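Nine-heme cytochrome C (PDB 1OFW) transfers electrons through nine c-type hemes and may form part of a transmembrane redox complex that sends them to the cytoplasm for sulfate reduction. Local coordinates at residues E107-A112 and M205-D210; E170-M175 and I223-C228; H218-I223 and S232-T237. All coordinates share one frame; numbering follows the deposited sequence.

Contact 1. Residues E107-A112 and M205-D210; sequences ERRECA and MERIKD. With HEC (heme c), chain F.
Two arginine ends come close here: Arg109 NH1 lies 3.9 Å from Arg207 NH1. The two guanidinium planes stand 85° apart, so they do not stack. Each group has a partner of its own. Arg207 NH1 is hydrogen-bonded to the propionate oxygen O2D of another heme c, and Arg109 NE to the backbone oxygen of Met274.

Beneath the charges the packing is apolar. Glu110 CB sits 3.9 Å from Arg207 CB and also touches Arg207 CD. No direct hydrogen bond joins the segments; two waters do so instead. One gives a bond of 2.8 Å to Glu110 O and accepts a weak one from Arg207 NE. The other donates at 2.7 Å to Arg207 O and weakly to Glu110 OE2.

The Glu110 chain bends at chi2 (-92°). This brings OE2 back to its own segment, where it forms a salt bridge of 2.9 Å with Arg108 NH2, close to the guanidinium plane. Arg108 NH2 has a second anionic partner in Asp211.

Ile208 CG2 packs against Glu110 O at 3.9 Å and against heme CBB at 3.7 Å. Cys111 SG is bonded to heme CAB and lies over one face of the Arg108 guanidinium. Cys111 is the first cysteine of the CXXCH motif that anchors heme 4, the heme located between the two tetraheme clusters.

Contact 2. Residues E170-M175 and I223-C228; sequences EPVSPM and ILCATC. With HEC (heme c), chain H.
Val172 packs against the thioether of Cys225, the first cysteine of a CXXCH heme-binding motif that holds heme 6. Cys228 is the second cysteine, and His229 next to it is an axial ligand of the iron. The 170-175 segment is mostly loop and passes beside the motif. The direct contact is slight, about 85 Å² in all, and has no hydrogen bond across it.

From the Cys225 side chain outward, the thioether bond holds CB at 3.2 Å from heme C3B. SG stands anti to the carbonyl carbon and beside the backbone N (chi1 -48°). That torsion points it at the heme, where it bonds to heme CAB at 1.8 Å. Across the contact, Cys225 SG is also met by Val172 CG2 at 4.5 Å. The same methyl, Val172 CG2, is closer to heme CBB, at 3.7 Å. Val172 thus packs mainly on the methyl end of the link and only loosely on the sulfur.

Pro171 makes the second touch. Its CB comes within 4.4 Å of Leu224 CD1, a loose apolar pair. Met205, on helix 197-206, packs on both of these residues. The loop is also tied by a backbone hydrogen bond between Val172 and Pro221.

Within the motif, Cys228 SG bonds to heme CAC at 1.8 Å, the second thioether. Thr227 ties back to the residue before Cys225: its OG1 donates to Leu224 O at 2.7 Å, tilted 23° from the carbonyl plane, and its backbone N reaches the same oxygen from the same face.

Contact 3. Residues H218-I223 and S232-T237; sequences HNKPEI and SPLSLT. With HEC (heme c), chain F.
Leu234 makes most of the apolar packing, set against the bend formed by Lys220, Glu222 and Ile223. With chi1 at -60° its CG lies next to the backbone N, which sends both methyls into the bend. Leu234 CD1 lies 3.6 Å from Lys220 CB, and the two side chains cross at about a right angle. The lysine is modelled in two conformers, so its outer end carries little weight. The same leucine methyl touches Ile223 loosely, Leu234 CD1 to Ile223 CB 4.5 Å. Ile223 CD1 in turn packs on CAD of heme 4 at 3.7 Å. Ala226 adds another apolar neighbour to Leu234, which also touches a crystal neighbour.

Polar atoms touch the leucine without bonding to it. The Glu222 side chain crosses it at a slant, with Glu222 OE1 3.8 Å from Leu234 CD1. The other methyl, Leu234 CD2, rests 3.7 Å from the backbone Glu222 O.

Backbone bonding shapes the bend itself. Lys220 to Ile223 form a type I beta turn, closed by Ile223 N donating to Lys220 O at 3.1 Å.

Metal coordination holds the start of the 218-223 segment. His218 NE2 binds the iron of heme 4 at 2.0 Å, and His115 supplies the other axial bond. The heme atom CHA lies at the edge of the His218 ring, in its plane.

Leu234 therefore rests on a turn whose segment is fixed at its start by the iron bond. Ser235 and Leu236, further along the second loop, also touch another heme c. The chemistry implies a surface contact that rests on van der Waals packing, with no hydrogen bond or salt bridge across it.

How the contacts relate
Contact 2 and contact 3 lie close together, with centres 6 Å apart, and share Ile223. Contact 1 is about 14 Å from contact 2 and 19 Å from contact 3, measured between centres. Along the chain, contact 2 crosses both others, while contact 1 closes before contact 3 opens. Met205 of helix 197-206 bridges contacts 1 and 2: its SD is 3.8 Å from Pro174 CG. Contacts 1 and 3 meet at heme 4, where Ile208 CD1 is 3.6 Å from His218 CE1. Together the three join residues that attach heme 4 to both class III cytochrome c sequence ranges and to the neighbouring heme 6 motif.

Contact 1. Residues E107-A112 and M205-D210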
loop_
_atom_site.group_PDB
_atom_site.type_symbol
_atom_site.label_atom_id
_atom_site.label_comp_id
_atom_site.label_asym_id
_atom_site.label_seq_id
_atom_site.Cartn_x
_atom_site.Cartn_y
_atom_site.Cartn_z
ATOM N N GLU A 107 -0.796 9.212 7.812
ATOM C CA GLU A 107 -1.405 10.441 8.259
ATOM C C GLU A 107 -2.910 10.373 8.440
ATOM O O GLU A 107 -3.499 11.340 8.957
ATOM C CB GLU A 107 -1.085 11.534 7.223
ATOM C CG GLU A 107 0.406 11.770 7.094
ATOM C CD GLU A 107 0.786 12.839 6.084
ATOM O OE1 GLU A 107 -0.116 13.488 5.518
ATOM O OE2 GLU A 107 2.010 12.995 5.879
ATOM N N ARG A 108 -3.568 9.314 8.005
ATOM C CA ARG A 108 -5.002 9.154 8.059
ATOM C C ARG A 108 -5.379 8.147 9.158
ATOM O O ARG A 108 -4.934 7.013 9.088
ATOM C CB ARG A 108 -5.595 8.667 6.740
ATOM C CG ARG A 108 -5.349 9.673 5.609
ATOM C CD ARG A 108 -5.775 9.237 4.233
ATOM N NE ARG A 108 -7.110 8.672 4.208
ATOM C CZ ARG A 108 -7.618 7.909 3.251
ATOM N NH1 ARG A 108 -6.893 7.647 2.199
ATOM N NH2 ARG A 108 -8.852 7.452 3.401
ATOM N N ARG A 109 -6.156 8.596 10.134
ATOM C CA ARG A 109 -6.416 7.765 11.304
ATOM C C ARG A 109 -6.953 6.393 10.967
ATOM O O ARG A 109 -6.596 5.421 11.652
ATOM C CB ARG A 109 -7.424 8.479 12.215
ATOM C CG ARG A 109 -7.381 8.043 13.636
ATOM C CD ARG A 109 -8.517 8.576 14.523
ATOM N NE ARG A 109 -8.997 7.404 15.251
ATOM C CZ ARG A 109 -10.082 6.665 15.321
ATOM N NH1 ARG A 109 -11.180 6.897 14.604
ATOM N NH2 ARG A 109 -10.089 5.618 16.166
ATOM N N GLU A 110 -7.801 6.273 9.959
ATOM C CA GLU A 110 -8.453 4.999 9.637
ATOM C C GLU A 110 -7.431 4.024 9.072
ATOM O O GLU A 110 -7.637 2.810 9.103
ATOM C CB GLU A 110 -9.631 5.188 8.694
ATOM C CG GLU A 110 -9.306 5.749 7.337
ATOM C CD GLU A 110 -9.397 7.255 7.235
ATOM O OE1 GLU A 110 -9.219 7.984 8.209
ATOM O OE2 GLU A 110 -9.648 7.770 6.131
ATOM N N CYS A 111 -6.321 4.520 8.571
ATOM C CA CYS A 111 -5.265 3.686 8.025
ATOM C C CYS A 111 -4.128 3.436 8.997
ATOM O O CYS A 111 -3.447 2.403 8.918
ATOM C CB CYS A 111 -4.665 4.391 6.789
ATOM S SG CYS A 111 -5.788 5.093 5.593
ATOM N N ALA A 112 -3.879 4.364 9.918
ATOM C CA ALA A 112 -2.643 4.468 10.676
ATOM C C ALA A 112 -2.558 3.492 11.852
ATOM O O ALA A 112 -1.469 3.353 12.430
ATOM C CB ALA A 112 -2.442 5.888 11.161
ATOM N N MET A 205 -12.481 -2.578 8.955
ATOM C CA MET A 205 -12.912 -2.659 7.558
ATOM C C MET A 205 -13.967 -1.617 7.218
ATOM O O MET A 205 -14.007 -1.067 6.107
ATOM C CB MET A 205 -13.491 -4.055 7.297
ATOM C CG MET A 205 -12.424 -5.119 7.189
ATOM S SD MET A 205 -13.015 -6.802 7.040
ATOM C CE MET A 205 -13.781 -6.706 5.424
ATOM N N GLU A 206 -14.872 -1.311 8.154
ATOM C CA GLU A 206 -15.967 -0.377 7.839
ATOM C C GLU A 206 -15.419 0.993 7.477
ATOM O O GLU A 206 -15.941 1.643 6.563
ATOM C CB GLU A 206 -16.928 -0.321 9.031
ATOM C CG GLU A 206 -17.890 0.869 9.012
ATOM C CD GLU A 206 -18.989 0.631 7.991
ATOM O OE1 GLU A 206 -19.128 -0.541 7.584
ATOM O OE2 GLU A 206 -19.676 1.609 7.622
ATOM N N ARG A 207 -14.381 1.433 8.170
ATOM C CA ARG A 207 -13.819 2.759 8.015
ATOM C C ARG A 207 -13.066 2.948 6.681
ATOM O O ARG A 207 -12.764 4.110 6.328
ATOM C CB ARG A 207 -12.840 3.092 9.125
ATOM C CG ARG A 207 -13.426 3.817 10.326
ATOM C CD ARG A 207 -12.311 4.044 11.384
ATOM N NE ARG A 207 -12.198 2.769 12.070
ATOM C CZ ARG A 207 -12.396 2.442 13.328
ATOM N NH1 ARG A 207 -12.738 3.283 14.288
ATOM N NH2 ARG A 207 -12.215 1.160 13.624
ATOM N N ILE A 208 -12.754 1.851 5.994
ATOM C CA ILE A 208 -12.032 1.942 4.726
ATOM C C ILE A 208 -12.770 1.319 3.567
ATOM O O ILE A 208 -12.214 1.055 2.501
ATOM C CB ILE A 208 -10.666 1.242 4.870
ATOM C CG1 ILE A 208 -10.730 -0.233 5.128
ATOM C CG2 ILE A 208 -9.881 1.936 5.982
ATOM C CD1 ILE A 208 -9.447 -0.989 4.877
ATOM N N LYS A 209 -14.082 1.053 3.762
ATOM C CA LYS A 209 -14.741 0.203 2.763
ATOM C C LYS A 209 -14.833 0.892 1.401
ATOM O O LYS A 209 -14.919 0.212 0.372
ATOM C CB LYS A 209 -16.130 -0.257 3.244
ATOM C CG LYS A 209 -17.164 0.843 3.332
ATOM C CD LYS A 209 -18.436 0.319 4.015
ATOM C CE LYS A 209 -19.341 1.490 4.369
ATOM N NZ LYS A 209 -20.434 1.093 5.299
ATOM N N ASP A 210 -14.810 2.209 1.322
ATOM C CA ASP A 210 -14.899 2.711 -0.068
ATOM C C ASP A 210 -13.620 3.345 -0.567
ATOM O O ASP A 210 -13.563 4.023 -1.612
ATOM C CB ASP A 210 -16.071 3.688 -0.078
ATOM C CG ASP A 210 -17.382 2.946 0.127
ATOM O OD1 ASP A 210 -17.638 1.931 -0.561
ATOM O OD2 ASP A 210 -18.152 3.415 0.990
HETATM FE FE HEC F . -3.537 -1.067 4.149
HETATM C CHA HEC F . -1.166 -2.896 2.418
HETATM C CHB HEC F . -3.154 1.485 1.940
HETATM C CHC HEC F . -5.954 0.712 5.756
HETATM C CHD HEC F . -3.808 -3.582 6.429
HETATM N NA HEC F . -2.406 -0.773 2.532
HETATM C C1A HEC F . -1.455 -1.605 1.997
HETATM C C2A HEC F . -0.742 -0.949 0.925
HETATM C C3A HEC F . -1.281 0.292 0.793
HETATM C C4A HEC F . -2.346 0.387 1.772
HETATM C CMA HEC F . -0.861 1.409 -0.171
HETATM C CAA HEC F . 0.407 -1.579 0.147
HETATM C CBA HEC F . 1.708 -1.611 1.012
HETATM C CGA HEC F . 2.349 -0.248 1.051
HETATM O O1A HEC F . 2.578 0.343 -0.026
HETATM O O2A HEC F . 2.617 0.300 2.136
HETATM N NB HEC F . -4.383 0.736 3.900
HETATM C C1B HEC F . -4.084 1.683 2.939
HETATM C C2B HEC F . -4.842 2.887 3.140
HETATM C C3B HEC F . -5.622 2.688 4.218
HETATM C C4B HEC F . -5.342 1.326 4.682
HETATM C CMB HEC F . -4.676 4.130 2.224
HETATM C CAB HEC F . -6.611 3.641 4.893
HETATM C CBB HEC F . -7.735 4.099 3.952
HETATM N NC HEC F . -4.627 -1.370 5.793
HETATM C C1C HEC F . -5.616 -0.520 6.261
HETATM C C2C HEC F . -6.272 -1.137 7.416
HETATM C C3C HEC F . -5.647 -2.311 7.633
HETATM C C4C HEC F . -4.639 -2.492 6.600
HETATM C CMC HEC F . -7.427 -0.496 8.197
HETATM C CAC HEC F . -5.872 -3.298 8.792
HETATM C CBC HEC F . -7.301 -3.888 8.854
HETATM N ND HEC F . -2.613 -2.817 4.397
HETATM C C1D HEC F . -2.901 -3.754 5.404
HETATM C C2D HEC F . -2.094 -4.939 5.192
HETATM C C3D HEC F . -1.367 -4.764 4.080
HETATM C C4D HEC F . -1.696 -3.448 3.583
HETATM C CMD HEC F . -2.143 -6.162 6.116
HETATM C CAD HEC F . -0.405 -5.741 3.380
HETATM C CBD HEC F . 1.087 -5.333 3.551
HETATM C CGD HEC F . 1.933 -6.102 2.500
HETATM O O1D HEC F . 2.120 -7.302 2.698
HETATM O O2D HEC F . 2.385 -5.515 1.494
HETATM O O HOH W 1 -9.978 1.438 9.929
HETATM O O HOH W 2 -11.576 5.663 4.402
#

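Contact 2. Residues E170-M175 and I223-C228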
loop_
_atom_site.group_PDB
_atom_site.type_symbol
_atom_site.label_atom_id
_atom_site.label_comp_id
_atom_site.label_asym_id
_atom_site.label_seq_id
_atom_site.Cartn_x
_atom_site.Cartn_y
_atom_site.Cartn_z
ATOM N N GLU A 170 -12.440 -8.621 -3.186
ATOM C CA GLU A 170 -13.308 -8.455 -2.022
ATOM C C GLU A 170 -12.625 -9.060 -0.798
ATOM O O GLU A 170 -12.202 -10.189 -0.884
ATOM C CB GLU A 170 -14.672 -9.127 -2.242
ATOM C CG GLU A 170 -15.784 -8.183 -2.661
ATOM C CD GLU A 170 -15.567 -6.803 -2.059
ATOM O OE1 GLU A 170 -14.889 -5.982 -2.713
ATOM O OE2 GLU A 170 -16.050 -6.533 -0.938
ATOM N N PRO A 171 -12.498 -8.353 0.301
ATOM C CA PRO A 171 -11.912 -8.946 1.513
ATOM C C PRO A 171 -12.849 -10.001 2.086
ATOM O O PRO A 171 -14.073 -9.917 1.973
ATOM C CB PRO A 171 -11.841 -7.771 2.477
ATOM C CG PRO A 171 -12.896 -6.838 1.991
ATOM C CD PRO A 171 -12.870 -6.953 0.484
ATOM N N VAL A 172 -12.278 -11.043 2.679
ATOM C CA VAL A 172 -13.169 -12.046 3.245
ATOM C C VAL A 172 -13.952 -11.385 4.353
ATOM O O VAL A 172 -13.605 -10.457 5.041
ATOM C CB VAL A 172 -12.453 -13.267 3.837
ATOM C CG1 VAL A 172 -11.758 -14.122 2.793
ATOM C CG2 VAL A 172 -11.428 -12.830 4.876
ATOM N N SER A 173 -15.137 -11.994 4.538
ATOM C CA SER A 173 -16.029 -11.553 5.613
ATOM C C SER A 173 -15.480 -11.844 6.989
ATOM O O SER A 173 -14.971 -12.952 7.173
ATOM C CB SER A 173 -17.314 -12.357 5.367
ATOM O OG SER A 173 -18.320 -11.949 6.242
ATOM N N PRO A 174 -15.607 -10.914 7.913
ATOM C CA PRO A 174 -15.199 -11.207 9.295
ATOM C C PRO A 174 -15.912 -12.371 9.963
ATOM O O PRO A 174 -15.496 -12.929 10.973
ATOM C CB PRO A 174 -15.603 -9.934 10.055
ATOM C CG PRO A 174 -15.493 -8.861 8.989
ATOM C CD PRO A 174 -16.084 -9.525 7.762
ATOM N N MET A 175 -17.039 -12.786 9.476
ATOM C CA MET A 175 -17.829 -13.933 9.781
ATOM C C MET A 175 -17.067 -15.236 9.541
ATOM O O MET A 175 -17.457 -16.232 10.157
ATOM C CB MET A 175 -19.087 -14.095 8.907
ATOM C CG MET A 175 -20.088 -12.993 9.036
ATOM S SD MET A 175 -20.724 -12.874 10.686
ATOM C CE MET A 175 -21.094 -11.112 10.724
ATOM N N ILE A 223 -5.952 -10.719 2.970
ATOM C CA ILE A 223 -4.796 -9.899 3.305
ATOM C C ILE A 223 -4.927 -9.136 4.606
ATOM O O ILE A 223 -3.921 -8.920 5.293
ATOM C CB ILE A 223 -4.473 -8.931 2.136
ATOM C CG1 ILE A 223 -3.027 -8.445 2.219
ATOM C CG2 ILE A 223 -5.464 -7.794 2.068
ATOM C CD1 ILE A 223 -2.456 -7.774 0.998
ATOM N N LEU A 224 -6.140 -8.710 5.004
ATOM C CA LEU A 224 -6.229 -7.907 6.220
ATOM C C LEU A 224 -5.959 -8.773 7.449
ATOM O O LEU A 224 -5.599 -8.199 8.486
ATOM C CB LEU A 224 -7.564 -7.187 6.317
ATOM C CG LEU A 224 -7.888 -6.246 5.154
ATOM C CD1 LEU A 224 -9.300 -5.664 5.384
ATOM C CD2 LEU A 224 -6.826 -5.162 4.991
ATOM N N CYS A 225 -6.107 -10.085 7.289
ATOM C CA CYS A 225 -5.753 -10.972 8.394
ATOM C C CYS A 225 -4.271 -10.864 8.737
ATOM O O CYS A 225 -3.863 -11.058 9.896
ATOM C CB CYS A 225 -6.082 -12.424 8.079
ATOM S SG CYS A 225 -7.715 -12.754 7.411
ATOM N N ALA A 226 -3.421 -10.589 7.750
ATOM C CA ALA A 226 -2.008 -10.516 7.952
ATOM C C ALA A 226 -1.573 -9.275 8.716
ATOM O O ALA A 226 -0.406 -9.169 9.100
ATOM C CB ALA A 226 -1.288 -10.546 6.589
ATOM N N THR A 227 -2.482 -8.338 8.948
ATOM C CA THR A 227 -2.215 -7.187 9.804
ATOM C C THR A 227 -1.601 -7.636 11.124
ATOM O O THR A 227 -0.624 -7.090 11.615
ATOM C CB THR A 227 -3.475 -6.409 10.142
ATOM O OG1 THR A 227 -4.153 -5.977 8.953
ATOM C CG2 THR A 227 -3.102 -5.176 10.953
ATOM N N CYS A 228 -2.256 -8.672 11.656
ATOM C CA CYS A 228 -1.870 -9.229 12.939
ATOM C C CYS A 228 -1.208 -10.581 12.797
ATOM O O CYS A 228 -0.173 -10.816 13.425
ATOM C CB CYS A 228 -3.120 -9.292 13.829
ATOM S SG CYS A 228 -3.927 -7.687 14.033
HETATM FE FE HEC H . -7.150 -13.433 14.116
HETATM C CHA HEC H . -6.695 -15.584 16.745
HETATM C CHB HEC H . -8.263 -16.050 12.174
HETATM C CHC HEC H . -7.758 -11.268 11.553
HETATM C CHD HEC H . -5.737 -10.918 15.934
HETATM N NA HEC H . -7.436 -15.398 14.404
HETATM C C1A HEC H . -7.191 -16.108 15.567
HETATM C C2A HEC H . -7.534 -17.491 15.386
HETATM C C3A HEC H . -7.979 -17.614 14.128
HETATM C C4A HEC H . -7.910 -16.321 13.501
HETATM C CMA HEC H . -8.505 -18.908 13.475
HETATM C CAA HEC H . -7.419 -18.605 16.435
HETATM C CBA HEC H . -8.637 -18.580 17.382
HETATM C CGA HEC H . -8.563 -19.642 18.480
HETATM O O1A HEC H . -7.460 -19.961 18.934
HETATM O O2A HEC H . -9.649 -20.127 18.868
HETATM N NB HEC H . -7.829 -13.614 12.245
HETATM C C1B HEC H . -8.200 -14.778 11.604
HETATM C C2B HEC H . -8.576 -14.493 10.242
HETATM C C3B HEC H . -8.463 -13.154 10.060
HETATM C C4B HEC H . -8.007 -12.597 11.315
HETATM C CMB HEC H . -9.010 -15.553 9.235
HETATM C CAB HEC H . -8.749 -12.316 8.832
HETATM C CBB HEC H . -10.209 -12.445 8.347
HETATM N NC HEC H . -6.853 -11.489 13.824
HETATM C C1C HEC H . -7.157 -10.748 12.690
HETATM C C2C HEC H . -6.739 -9.380 12.868
HETATM C C3C HEC H . -6.169 -9.288 14.093
HETATM C C4C HEC H . -6.245 -10.616 14.685
HETATM C CMC HEC H . -6.905 -8.292 11.790
HETATM C CAC HEC H . -5.511 -8.096 14.793
HETATM C CBC HEC H . -6.414 -6.840 14.758
HETATM N ND HEC H . -6.421 -13.286 15.967
HETATM C C1D HEC H . -5.827 -12.166 16.510
HETATM C C2D HEC H . -5.260 -12.478 17.810
HETATM C C3D HEC H . -5.503 -13.801 18.029
HETATM C C4D HEC H . -6.230 -14.290 16.904
HETATM C CMD HEC H . -4.516 -11.533 18.719
HETATM C CAD HEC H . -5.037 -14.607 19.244
HETATM C CBD HEC H . -3.847 -15.504 18.785
HETATM C CGD HEC H . -3.108 -16.141 19.938
HETATM O O1D HEC H . -3.318 -15.770 21.100
HETATM O O2D HEC H . -2.287 -17.032 19.606
#

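Contact 3. Residues H218-I223 and S232-T237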
loop_
_atom_site.group_PDB
_atom_site.type_symbol
_atom_site.label_atom_id
_atom_site.label_comp_id
_atom_site.label_asym_id
_atom_site.label_seq_id
_atom_site.Cartn_x
_atom_site.Cartn_y
_atom_site.Cartn_z
ATOM N N HIS A 218 -5.014 -3.758 -1.110
ATOM C CA HIS A 218 -5.496 -4.883 -0.267
ATOM C C HIS A 218 -6.049 -5.914 -1.222
ATOM O O HIS A 218 -7.263 -6.051 -1.397
ATOM C CB HIS A 218 -6.530 -4.370 0.708
ATOM C CG HIS A 218 -6.055 -3.352 1.692
ATOM N ND1 HIS A 218 -6.928 -2.600 2.417
ATOM C CD2 HIS A 218 -4.840 -2.914 2.102
ATOM C CE1 HIS A 218 -6.290 -1.770 3.230
ATOM N NE2 HIS A 218 -4.987 -1.953 3.037
ATOM N N ASN A 219 -5.130 -6.590 -1.892
ATOM C CA ASN A 219 -5.534 -7.256 -3.128
ATOM C C ASN A 219 -5.508 -8.776 -3.062
ATOM O O ASN A 219 -5.409 -9.423 -4.107
ATOM C CB ASN A 219 -4.650 -6.742 -4.269
ATOM C CG ASN A 219 -3.177 -6.863 -3.963
ATOM O OD1 ASN A 219 -2.694 -7.693 -3.186
ATOM N ND2 ASN A 219 -2.402 -5.970 -4.580
ATOM N N LYS A 220 -5.586 -9.380 -1.887
ATOM C CA LYS A 220 -5.805 -10.817 -1.701
ATOM C C LYS A 220 -6.966 -10.925 -0.715
ATOM O O LYS A 220 -7.072 -10.083 0.171
ATOM C CB LYS A 220 -4.595 -11.550 -1.179
ATOM C CG LYS A 220 -3.343 -11.505 -2.012
ATOM C CD LYS A 220 -3.374 -12.397 -3.215
ATOM C CE LYS A 220 -2.038 -12.496 -3.934
ATOM N NZ LYS A 220 -2.222 -12.417 -5.413
ATOM N N PRO A 221 -7.878 -11.869 -0.855
ATOM C CA PRO A 221 -9.067 -11.847 0.016
ATOM C C PRO A 221 -8.738 -11.904 1.507
ATOM O O PRO A 221 -9.463 -11.303 2.316
ATOM C CB PRO A 221 -9.799 -13.121 -0.418
ATOM C CG PRO A 221 -9.369 -13.320 -1.833
ATOM C CD PRO A 221 -7.909 -12.951 -1.842
ATOM N N GLU A 222 -7.713 -12.611 1.914
ATOM C CA GLU A 222 -7.371 -12.700 3.327
ATOM C C GLU A 222 -6.288 -11.733 3.772
ATOM O O GLU A 222 -5.711 -11.844 4.873
ATOM C CB GLU A 222 -6.873 -14.119 3.669
ATOM C CG GLU A 222 -7.718 -15.178 2.964
ATOM C CD GLU A 222 -7.144 -15.531 1.592
ATOM O OE1 GLU A 222 -6.402 -14.786 0.883
ATOM O OE2 GLU A 222 -7.487 -16.671 1.177
ATOM N N ILE A 223 -5.952 -10.719 2.970
ATOM C CA ILE A 223 -4.796 -9.899 3.305
ATOM C C ILE A 223 -4.927 -9.136 4.606
ATOM O O ILE A 223 -3.921 -8.920 5.293
ATOM C CB ILE A 223 -4.473 -8.931 2.136
ATOM C CG1 ILE A 223 -3.027 -8.445 2.219
ATOM C CG2 ILE A 223 -5.464 -7.794 2.068
ATOM C CD1 ILE A 223 -2.456 -7.774 0.998
ATOM N N SER A 232 3.257 -15.389 7.913
ATOM C CA SER A 232 2.818 -16.750 7.605
ATOM C C SER A 232 1.839 -16.679 6.437
ATOM O O SER A 232 1.322 -15.597 6.149
ATOM C CB SER A 232 2.219 -17.425 8.811
ATOM O OG SER A 232 0.947 -16.963 9.156
ATOM N N PRO A 233 1.653 -17.764 5.717
ATOM C CA PRO A 233 0.808 -17.676 4.518
ATOM C C PRO A 233 -0.579 -17.213 4.849
ATOM O O PRO A 233 -1.152 -17.452 5.913
ATOM C CB PRO A 233 0.775 -19.118 4.039
ATOM C CG PRO A 233 2.053 -19.723 4.533
ATOM C CD PRO A 233 2.220 -19.101 5.917
ATOM N N LEU A 234 -1.201 -16.508 3.901
ATOM C CA LEU A 234 -2.594 -16.144 4.155
ATOM C C LEU A 234 -3.445 -17.399 4.299
ATOM O O LEU A 234 -3.320 -18.400 3.562
ATOM C CB LEU A 234 -3.083 -15.277 3.014
ATOM C CG LEU A 234 -2.385 -13.969 2.728
ATOM C CD1 LEU A 234 -3.067 -13.143 1.650
ATOM C CD2 LEU A 234 -2.325 -13.171 4.034
ATOM N N SER A 235 -4.324 -17.327 5.292
ATOM C CA SER A 235 -5.065 -18.487 5.763
ATOM C C SER A 235 -6.266 -18.113 6.601
ATOM O O SER A 235 -6.166 -17.098 7.314
ATOM C CB SER A 235 -4.118 -19.225 6.696
ATOM O OG SER A 235 -4.402 -20.576 6.899
ATOM N N LEU A 236 -7.344 -18.888 6.614
ATOM C CA LEU A 236 -8.419 -18.650 7.568
ATOM C C LEU A 236 -8.112 -19.182 8.950
ATOM O O LEU A 236 -8.768 -18.900 9.943
ATOM C CB LEU A 236 -9.736 -19.259 7.065
ATOM C CG LEU A 236 -10.254 -18.613 5.755
ATOM C CD1 LEU A 236 -11.486 -19.368 5.260
ATOM C CD2 LEU A 236 -10.529 -17.130 5.941
ATOM N N THR A 237 -7.132 -20.019 9.109
ATOM C CA THR A 237 -6.662 -20.634 10.347
ATOM C C THR A 237 -5.175 -20.468 10.537
ATOM O O THR A 237 -4.388 -21.429 10.538
ATOM C CB THR A 237 -7.051 -22.139 10.410
ATOM O OG1 THR A 237 -6.600 -22.778 9.212
ATOM C CG2 THR A 237 -8.549 -22.271 10.498
HETATM FE FE HEC F . -3.537 -1.067 4.149
HETATM C CHA HEC F . -1.166 -2.896 2.418
HETATM C CHB HEC F . -3.154 1.485 1.940
HETATM C CHC HEC F . -5.954 0.712 5.756
HETATM C CHD HEC F . -3.808 -3.582 6.429
HETATM N NA HEC F . -2.406 -0.773 2.532
HETATM C C1A HEC F . -1.455 -1.605 1.997
HETATM C C2A HEC F . -0.742 -0.949 0.925
HETATM C C3A HEC F . -1.281 0.292 0.793
HETATM C C4A HEC F . -2.346 0.387 1.772
HETATM C CMA HEC F . -0.861 1.409 -0.171
HETATM C CAA HEC F . 0.407 -1.579 0.147
HETATM C CBA HEC F . 1.708 -1.611 1.012
HETATM C CGA HEC F . 2.349 -0.248 1.051
HETATM O O1A HEC F . 2.578 0.343 -0.026
HETATM O O2A HEC F . 2.617 0.300 2.136
HETATM N NB HEC F . -4.383 0.736 3.900
HETATM C C1B HEC F . -4.084 1.683 2.939
HETATM C C2B HEC F . -4.842 2.887 3.140
HETATM C C3B HEC F . -5.622 2.688 4.218
HETATM C C4B HEC F . -5.342 1.326 4.682
HETATM C CMB HEC F . -4.676 4.130 2.224
HETATM C CAB HEC F . -6.611 3.641 4.893
HETATM C CBB HEC F . -7.735 4.099 3.952
HETATM N NC HEC F . -4.627 -1.370 5.793
HETATM C C1C HEC F . -5.616 -0.520 6.261
HETATM C C2C HEC F . -6.272 -1.137 7.416
HETATM C C3C HEC F . -5.647 -2.311 7.633
HETATM C C4C HEC F . -4.639 -2.492 6.600
HETATM C CMC HEC F . -7.427 -0.496 8.197
HETATM C CAC HEC F . -5.872 -3.298 8.792
HETATM C CBC HEC F . -7.301 -3.888 8.854
HETATM N ND HEC F . -2.613 -2.817 4.397
HETATM C C1D HEC F . -2.901 -3.754 5.404
HETATM C C2D HEC F . -2.094 -4.939 5.192
HETATM C C3D HEC F . -1.367 -4.764 4.080
HETATM C C4D HEC F . -1.696 -3.448 3.583
HETATM C CMD HEC F . -2.143 -6.162 6.116
HETATM C CAD HEC F . -0.405 -5.741 3.380
HETATM C CBD HEC F . 1.087 -5.333 3.551
HETATM C CGD HEC F . 1.933 -6.102 2.500
HETATM O O1D HEC F . 2.120 -7.302 2.698
HETATM O O2D HEC F . 2.385 -5.515 1.494
#